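Local coordinates for glycerate dehydrogenase (Bacillus sp. 5mfcol3.1, PDB 6P2I), which probably reduces acyclic imino acids with NADPH as an asymmetric imine reductase of the D-isomer specific 2-hydroxyacid dehydrogenase family, at residues A[60-74]-A[83-97]. Residues are numbered along the deposited sequence; the frame is centred on the assembly and turned at random.
Sequences IEKISRLKYLITITT and SLKDNEIMVSNCPQY. With DAR (D-arginine), chain D.
Leu69 and Val91 pair side by side in parallel strands 68-71 and 90-92, which with helix 81-86 form a beta-alpha-beta unit at one end of a five-stranded parallel sheet. The backbone ladder is regular, with Leu69 N donating to Met90 O and Ser92 N to Leu69 O. On the face of Leu69 and Val91, under helix 81-86, Leu69 CD2 meets Leu84 CD1 at 3.7 Å, the two side chains crossing at about a right angle. Ile60, at the end of helix 57-60 where a type I turn begins, crosses Leu84 likewise; its CD1 rests against both Ser83 OG and Leu84 CG, its CG2 near the amide of Asn87. Ile89 fills the next hollow, its CD1 4.0 Å from Leu66 CD2 and close to Ile63 CG2. A Schellman motif, with Glu88 at positive phi, ends the helix here, and the bent chain of Lys67 returns NZ to Glu88 O at 2.8 Å, in the carbonyl plane.

The other face carries Tyr68, whose ring has Ile70 CG1 over one face and an oblique Met-aromatic contact with Met90 SD, 4.8 Å from its centroid. With CG anti to the backbone N (chi1 -174°), the ring leans across toward strand 90-92, its OH coming 2.6 Å from Ser92 OG, which also bonds Val303 O. Helix 280-298 packs on this side, where Tyr297 stacks on Tyr68.

Beyond the strands, residues 72-74 and Tyr97 line the D-arginine pocket, with Thr74 and Pro95 touching NADP. Thr73 CG2 lies 3.5 Å from CG of D-arginine. The Tyr97 ring crosses the Thr74 side chain obliquely, CE1 beside OG1 and Thr74 N at the ring edge. Thr71 OG1 and Cys94 N grip Thr73 O from opposite faces of its plane. Thr74 OG1 donates to Cys94 O at 2.7 Å. Asn93 ND2, its partner in the amide plane, meets a lone pair of Thr74 O at 3.0 Å.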
loop_
_atom_site.group_PDB
_atom_site.type_symbol
_atom_site.label_atom_id
_atom_site.label_comp_id
_atom_site.label_asym_id
_atom_site.label_seq_id
_atom_site.Cartn_x
_atom_site.Cartn_y
_atom_site.Cartn_z
ATOM N N ILE A 60 -13.657 -21.161 -33.965
ATOM C CA ILE A 60 -14.751 -20.325 -34.453
ATOM C C ILE A 60 -15.246 -20.805 -35.809
ATOM O O ILE A 60 -16.448 -20.744 -36.099
ATOM C CB ILE A 60 -14.292 -18.850 -34.485
ATOM C CG1 ILE A 60 -14.024 -18.355 -33.061
ATOM C CG2 ILE A 60 -15.316 -17.962 -35.176
ATOM C CD1 ILE A 60 -12.997 -17.249 -32.974
ATOM N N GLU A 61 -14.350 -21.322 -36.651
ATOM C CA GLU A 61 -14.780 -21.863 -37.933
ATOM C C GLU A 61 -15.719 -23.052 -37.768
ATOM O O GLU A 61 -16.501 -23.340 -38.680
ATOM C CB GLU A 61 -13.557 -22.246 -38.762
ATOM C CG GLU A 61 -12.612 -21.074 -38.990
ATOM C CD GLU A 61 -11.473 -21.388 -39.939
ATOM O OE1 GLU A 61 -10.922 -22.507 -39.867
ATOM O OE2 GLU A 61 -11.133 -20.510 -40.763
ATOM N N LYS A 62 -15.682 -23.730 -36.620
ATOM C CA LYS A 62 -16.545 -24.876 -36.358
ATOM C C LYS A 62 -17.809 -24.513 -35.590
ATOM O O LYS A 62 -18.645 -25.389 -35.347
ATOM C CB LYS A 62 -15.768 -25.949 -35.592
ATOM C CG LYS A 62 -14.594 -26.539 -36.371
ATOM C CD LYS A 62 -13.674 -27.353 -35.472
ATOM C CE LYS A 62 -12.486 -27.892 -36.253
ATOM N NZ LYS A 62 -11.472 -28.527 -35.365
ATOM N N ILE A 63 -17.970 -23.258 -35.208
ATOM C CA ILE A 63 -19.102 -22.811 -34.406
ATOM C C ILE A 63 -20.276 -22.471 -35.315
ATOM O O ILE A 63 -20.101 -21.907 -36.402
ATOM C CB ILE A 63 -18.693 -21.603 -33.541
ATOM C CG1 ILE A 63 -17.727 -22.052 -32.445
ATOM C CG2 ILE A 63 -19.918 -20.910 -32.931
ATOM C CD1 ILE A 63 -17.175 -20.920 -31.608
ATOM N N SER A 64 -21.479 -22.820 -34.869
ATOM C CA SER A 64 -22.709 -22.384 -35.505
ATOM C C SER A 64 -23.625 -21.782 -34.448
ATOM O O SER A 64 -23.337 -21.828 -33.248
ATOM C CB SER A 64 -23.404 -23.549 -36.238
ATOM O OG SER A 64 -23.799 -24.556 -35.322
ATOM N N ARG A 65 -24.716 -21.174 -34.927
ATOM C CA ARG A 65 -25.796 -20.602 -34.120
ATOM C C ARG A 65 -25.392 -19.360 -33.333
ATOM O O ARG A 65 -26.109 -18.353 -33.363
ATOM C CB ARG A 65 -26.370 -21.651 -33.164
ATOM C CG ARG A 65 -27.463 -21.103 -32.270
ATOM C CD ARG A 65 -28.109 -22.191 -31.431
ATOM N NE ARG A 65 -29.076 -21.646 -30.481
ATOM C CZ ARG A 65 -29.800 -22.389 -29.650
ATOM N NH1 ARG A 65 -29.657 -23.709 -29.650
ATOM N NH2 ARG A 65 -30.664 -21.818 -28.820
ATOM N N LEU A 66 -24.257 -19.421 -32.634
ATOM C CA LEU A 66 -23.822 -18.336 -31.752
ATOM C C LEU A 66 -23.857 -16.980 -32.450
ATOM O O LEU A 66 -23.342 -16.827 -33.557
ATOM C CB LEU A 66 -22.400 -18.625 -31.256
ATOM C CG LEU A 66 -21.792 -17.585 -30.310
ATOM C CD1 LEU A 66 -22.583 -17.546 -29.013
ATOM C CD2 LEU A 66 -20.328 -17.904 -30.063
ATOM N N LYS A 67 -24.438 -15.978 -31.780
ATOM C CA LYS A 67 -24.479 -14.632 -32.333
ATOM C C LYS A 67 -23.775 -13.589 -31.482
ATOM O O LYS A 67 -23.388 -12.547 -32.022
ATOM C CB LYS A 67 -25.930 -14.176 -32.552
ATOM C CG LYS A 67 -26.661 -14.915 -33.678
ATOM C CD LYS A 67 -25.876 -14.851 -34.977
ATOM C CE LYS A 67 -25.822 -13.424 -35.510
ATOM N NZ LYS A 67 -24.902 -13.286 -36.674
ATOM N N TYR A 68 -23.581 -13.837 -30.187
ATOM C CA TYR A 68 -23.094 -12.811 -29.267
ATOM C C TYR A 68 -22.277 -13.472 -28.170
ATOM O O TYR A 68 -22.762 -14.393 -27.498
ATOM C CB TYR A 68 -24.262 -12.027 -28.674
ATOM C CG TYR A 68 -23.880 -10.833 -27.803
ATOM C CD1 TYR A 68 -22.774 -10.031 -28.095
ATOM C CD2 TYR A 68 -24.652 -10.501 -26.703
ATOM C CE1 TYR A 68 -22.452 -8.924 -27.275
ATOM C CE2 TYR A 68 -24.352 -9.420 -25.907
ATOM C CZ TYR A 68 -23.263 -8.637 -26.190
ATOM O OH TYR A 68 -23.008 -7.565 -25.355
ATOM N N LEU A 69 -21.037 -13.013 -28.011
ATOM C CA LEU A 69 -20.123 -13.506 -26.990
ATOM C C LEU A 69 -19.782 -12.368 -26.050
ATOM O O LEU A 69 -19.408 -11.281 -26.503
ATOM C CB LEU A 69 -18.846 -14.063 -27.617
ATOM C CG LEU A 69 -17.766 -14.551 -26.652
ATOM C CD1 LEU A 69 -18.254 -15.760 -25.875
ATOM C CD2 LEU A 69 -16.492 -14.894 -27.409
ATOM N N ILE A 70 -19.910 -12.623 -24.748
ATOM C CA ILE A 70 -19.547 -11.674 -23.701
ATOM C C ILE A 70 -18.385 -12.266 -22.921
ATOM O O ILE A 70 -18.498 -13.383 -22.398
ATOM C CB ILE A 70 -20.727 -11.392 -22.761
ATOM C CG1 ILE A 70 -21.914 -10.816 -23.540
ATOM C CG2 ILE A 70 -20.283 -10.489 -21.587
ATOM C CD1 ILE A 70 -23.223 -10.905 -22.786
ATOM N N THR A 71 -17.274 -11.528 -22.829
ATOM C CA THR A 71 -16.242 -11.892 -21.869
ATOM C C THR A 71 -16.632 -11.293 -20.531
ATOM O O THR A 71 -17.039 -10.129 -20.472
ATOM C CB THR A 71 -14.850 -11.400 -22.292
ATOM O OG1 THR A 71 -14.811 -9.962 -22.330
ATOM C CG2 THR A 71 -14.464 -11.989 -23.654
ATOM N N ILE A 72 -16.587 -12.112 -19.474
ATOM C CA ILE A 72 -16.829 -11.596 -18.135
ATOM C C ILE A 72 -15.680 -10.702 -17.719
ATOM O O ILE A 72 -15.831 -9.895 -16.803
ATOM C CB ILE A 72 -17.035 -12.742 -17.121
ATOM C CG1 ILE A 72 -17.815 -12.244 -15.892
ATOM C CG2 ILE A 72 -15.698 -13.328 -16.696
ATOM C CD1 ILE A 72 -19.242 -11.833 -16.210
ATOM N N THR A 73 -14.550 -10.812 -18.405
ATOM C CA THR A 73 -13.335 -10.063 -18.125
ATOM C C THR A 73 -13.306 -8.751 -18.897
ATOM O O THR A 73 -14.020 -8.565 -19.884
ATOM C CB THR A 73 -12.122 -10.901 -18.516
ATOM O OG1 THR A 73 -12.251 -11.289 -19.893
ATOM C CG2 THR A 73 -12.047 -12.141 -17.650
ATOM N N THR A 74 -12.455 -7.823 -18.430
ATOM C CA THR A 74 -12.122 -6.672 -19.267
ATOM C C THR A 74 -11.183 -7.076 -20.393
ATOM O O THR A 74 -11.298 -6.585 -21.524
ATOM C CB THR A 74 -11.490 -5.577 -18.408
ATOM O OG1 THR A 74 -12.437 -5.186 -17.419
ATOM C CG2 THR A 74 -11.088 -4.362 -19.267
ATOM N N SER A 83 -11.523 -13.007 -35.788
ATOM C CA SER A 83 -12.175 -14.173 -36.382
ATOM C C SER A 83 -13.665 -14.192 -36.061
ATOM O O SER A 83 -14.478 -14.587 -36.901
ATOM C CB SER A 83 -11.509 -15.461 -35.901
ATOM O OG SER A 83 -12.179 -16.603 -36.414
ATOM N N LEU A 84 -14.044 -13.783 -34.844
ATOM C CA LEU A 84 -15.464 -13.656 -34.534
ATOM C C LEU A 84 -16.133 -12.624 -35.439
ATOM O O LEU A 84 -17.246 -12.849 -35.930
ATOM C CB LEU A 84 -15.652 -13.287 -33.065
ATOM C CG LEU A 84 -15.222 -14.381 -32.090
ATOM C CD1 LEU A 84 -15.084 -13.820 -30.705
ATOM C CD2 LEU A 84 -16.236 -15.505 -32.080
ATOM N N LYS A 85 -15.472 -11.484 -35.662
ATOM C CA LYS A 85 -16.003 -10.485 -36.587
ATOM C C LYS A 85 -16.194 -11.077 -37.976
ATOM O O LYS A 85 -17.242 -10.884 -38.605
ATOM C CB LYS A 85 -15.069 -9.276 -36.648
ATOM C CG LYS A 85 -15.581 -8.118 -37.498
ATOM C CD LYS A 85 -16.859 -7.529 -36.914
ATOM C CE LYS A 85 -17.249 -6.229 -37.616
ATOM N NZ LYS A 85 -17.333 -6.367 -39.095
ATOM N N ASP A 86 -15.201 -11.826 -38.460
ATOM C CA ASP A 86 -15.287 -12.442 -39.780
ATOM C C ASP A 86 -16.395 -13.484 -39.874
ATOM O O ASP A 86 -16.820 -13.819 -40.986
ATOM C CB ASP A 86 -13.946 -13.082 -40.151
ATOM C CG ASP A 86 -12.913 -12.062 -40.592
ATOM O OD1 ASP A 86 -13.314 -10.981 -41.070
ATOM O OD2 ASP A 86 -11.701 -12.348 -40.477
ATOM N N ASN A 87 -16.862 -14.014 -38.743
ATOM C CA ASN A 87 -17.944 -14.988 -38.727
ATOM C C ASN A 87 -19.244 -14.395 -38.194
ATOM O O ASN A 87 -20.140 -15.142 -37.783
ATOM C CB ASN A 87 -17.545 -16.220 -37.912
ATOM C CG ASN A 87 -16.641 -17.160 -38.686
ATOM O OD1 ASN A 87 -17.100 -18.154 -39.251
ATOM N ND2 ASN A 87 -15.345 -16.859 -38.705
ATOM N N GLU A 88 -19.355 -13.066 -38.188
ATOM C CA GLU A 88 -20.586 -12.359 -37.830
ATOM C C GLU A 88 -21.037 -12.679 -36.405
ATOM O O GLU A 88 -22.231 -12.804 -36.127
ATOM C CB GLU A 88 -21.697 -12.655 -38.839
ATOM C CG GLU A 88 -21.499 -11.971 -40.189
ATOM C CD GLU A 88 -22.423 -12.510 -41.268
ATOM O OE1 GLU A 88 -21.941 -12.766 -42.392
ATOM O OE2 GLU A 88 -23.630 -12.682 -40.992
ATOM N N ILE A 89 -20.078 -12.803 -35.491
ATOM C CA ILE A 89 -20.361 -12.989 -34.072
ATOM C C ILE A 89 -19.879 -11.748 -33.340
ATOM O O ILE A 89 -18.691 -11.404 -33.400
ATOM C CB ILE A 89 -19.699 -14.256 -33.511
ATOM C CG1 ILE A 89 -20.216 -15.489 -34.264
ATOM C CG2 ILE A 89 -19.948 -14.357 -32.012
ATOM C CD1 ILE A 89 -19.604 -16.790 -33.796
ATOM N N MET A 90 -20.802 -11.081 -32.655
ATOM C CA MET A 90 -20.507 -9.847 -31.940
ATOM C C MET A 90 -19.914 -10.168 -30.573
ATOM O O MET A 90 -20.220 -11.201 -29.971
ATOM C CB MET A 90 -21.793 -9.019 -31.835
ATOM C CG MET A 90 -21.659 -7.557 -31.436
ATOM S SD MET A 90 -23.256 -6.927 -30.849
ATOM C CE MET A 90 -23.787 -6.098 -32.343
ATOM N N VAL A 91 -19.021 -9.291 -30.101
ATOM C CA VAL A 91 -18.284 -9.491 -28.856
ATOM C C VAL A 91 -18.387 -8.235 -28.008
ATOM O O VAL A 91 -18.159 -7.128 -28.507
ATOM C CB VAL A 91 -16.795 -9.800 -29.100
ATOM C CG1 VAL A 91 -16.091 -10.118 -27.773
ATOM C CG2 VAL A 91 -16.641 -10.909 -30.087
ATOM N N SER A 92 -18.696 -8.415 -26.726
ATOM C CA SER A 92 -18.613 -7.357 -25.726
ATOM C C SER A 92 -17.739 -7.835 -24.581
ATOM O O SER A 92 -17.650 -9.035 -24.313
ATOM C CB SER A 92 -19.998 -6.977 -25.150
ATOM O OG SER A 92 -20.823 -6.316 -26.091
ATOM N N ASN A 93 -17.116 -6.887 -23.873
ATOM C CA ASN A 93 -16.467 -7.214 -22.613
ATOM C C ASN A 93 -17.237 -6.561 -21.469
ATOM O O ASN A 93 -18.296 -5.957 -21.667
ATOM C CB ASN A 93 -14.989 -6.799 -22.633
ATOM C CG ASN A 93 -14.783 -5.291 -22.685
ATOM O OD1 ASN A 93 -15.695 -4.518 -22.989
ATOM N ND2 ASN A 93 -13.556 -4.871 -22.415
ATOM N N CYS A 94 -16.698 -6.704 -20.258
ATOM C CA CYS A 94 -17.173 -5.965 -19.095
ATOM C C CYS A 94 -16.071 -4.968 -18.772
ATOM O O CYS A 94 -15.009 -5.354 -18.257
ATOM C CB CYS A 94 -17.460 -6.891 -17.907
ATOM S SG CYS A 94 -18.830 -8.050 -18.286
ATOM N N PRO A 95 -16.257 -3.698 -19.098
ATOM C CA PRO A 95 -15.107 -2.805 -19.292
ATOM C C PRO A 95 -14.610 -2.059 -18.071
ATOM O O PRO A 95 -13.480 -1.569 -18.118
ATOM C CB PRO A 95 -15.633 -1.800 -20.317
ATOM C CG PRO A 95 -17.098 -1.726 -20.043
ATOM C CD PRO A 95 -17.506 -3.121 -19.635
ATOM N N GLN A 96 -15.421 -1.885 -17.029
ATOM C CA GLN A 96 -15.007 -0.986 -15.947
ATOM C C GLN A 96 -15.125 -1.567 -14.545
ATOM O O GLN A 96 -14.728 -0.895 -13.586
ATOM C CB GLN A 96 -15.811 0.324 -16.010
ATOM C CG GLN A 96 -15.768 1.018 -17.355
ATOM C CD GLN A 96 -16.202 2.471 -17.287
ATOM O OE1 GLN A 96 -16.169 3.098 -16.222
ATOM N NE2 GLN A 96 -16.594 3.023 -18.430
ATOM N N TYR A 97 -15.635 -2.793 -14.396
ATOM C CA TYR A 97 -15.978 -3.310 -13.076
ATOM C C TYR A 97 -14.807 -3.264 -12.101
ATOM O O TYR A 97 -15.019 -3.060 -10.903
ATOM C CB TYR A 97 -16.500 -4.759 -13.191
ATOM C CG TYR A 97 -15.443 -5.761 -13.618
ATOM C CD1 TYR A 97 -15.107 -5.929 -14.965
ATOM C CD2 TYR A 97 -14.793 -6.553 -12.682
ATOM C CE1 TYR A 97 -14.124 -6.838 -15.347
ATOM C CE2 TYR A 97 -13.809 -7.453 -13.059
ATOM C CZ TYR A 97 -13.481 -7.589 -14.387
ATOM O OH TYR A 97 -12.505 -8.493 -14.750
HETATM N N DAR D . -7.850 -10.484 -16.437
HETATM C CA DAR D . -8.641 -9.505 -15.693
HETATM C CB DAR D . -9.262 -10.123 -14.430
HETATM C CG DAR D . -10.249 -11.257 -14.724
HETATM C CD DAR D . -11.142 -11.555 -13.523
HETATM N NE DAR D . -12.200 -12.540 -13.747
HETATM C CZ DAR D . -13.487 -12.212 -13.593
HETATM N NH1 DAR D . -13.874 -10.936 -13.693
HETATM N NH2 DAR D . -14.404 -13.147 -13.342
HETATM C C DAR D . -9.674 -8.855 -16.596
HETATM O O DAR D . -10.769 -8.440 -16.169
HETATM O OXT DAR D . -9.386 -8.737 -17.786
HETATM O O HOH W 1 -23.081 -15.718 -36.965
#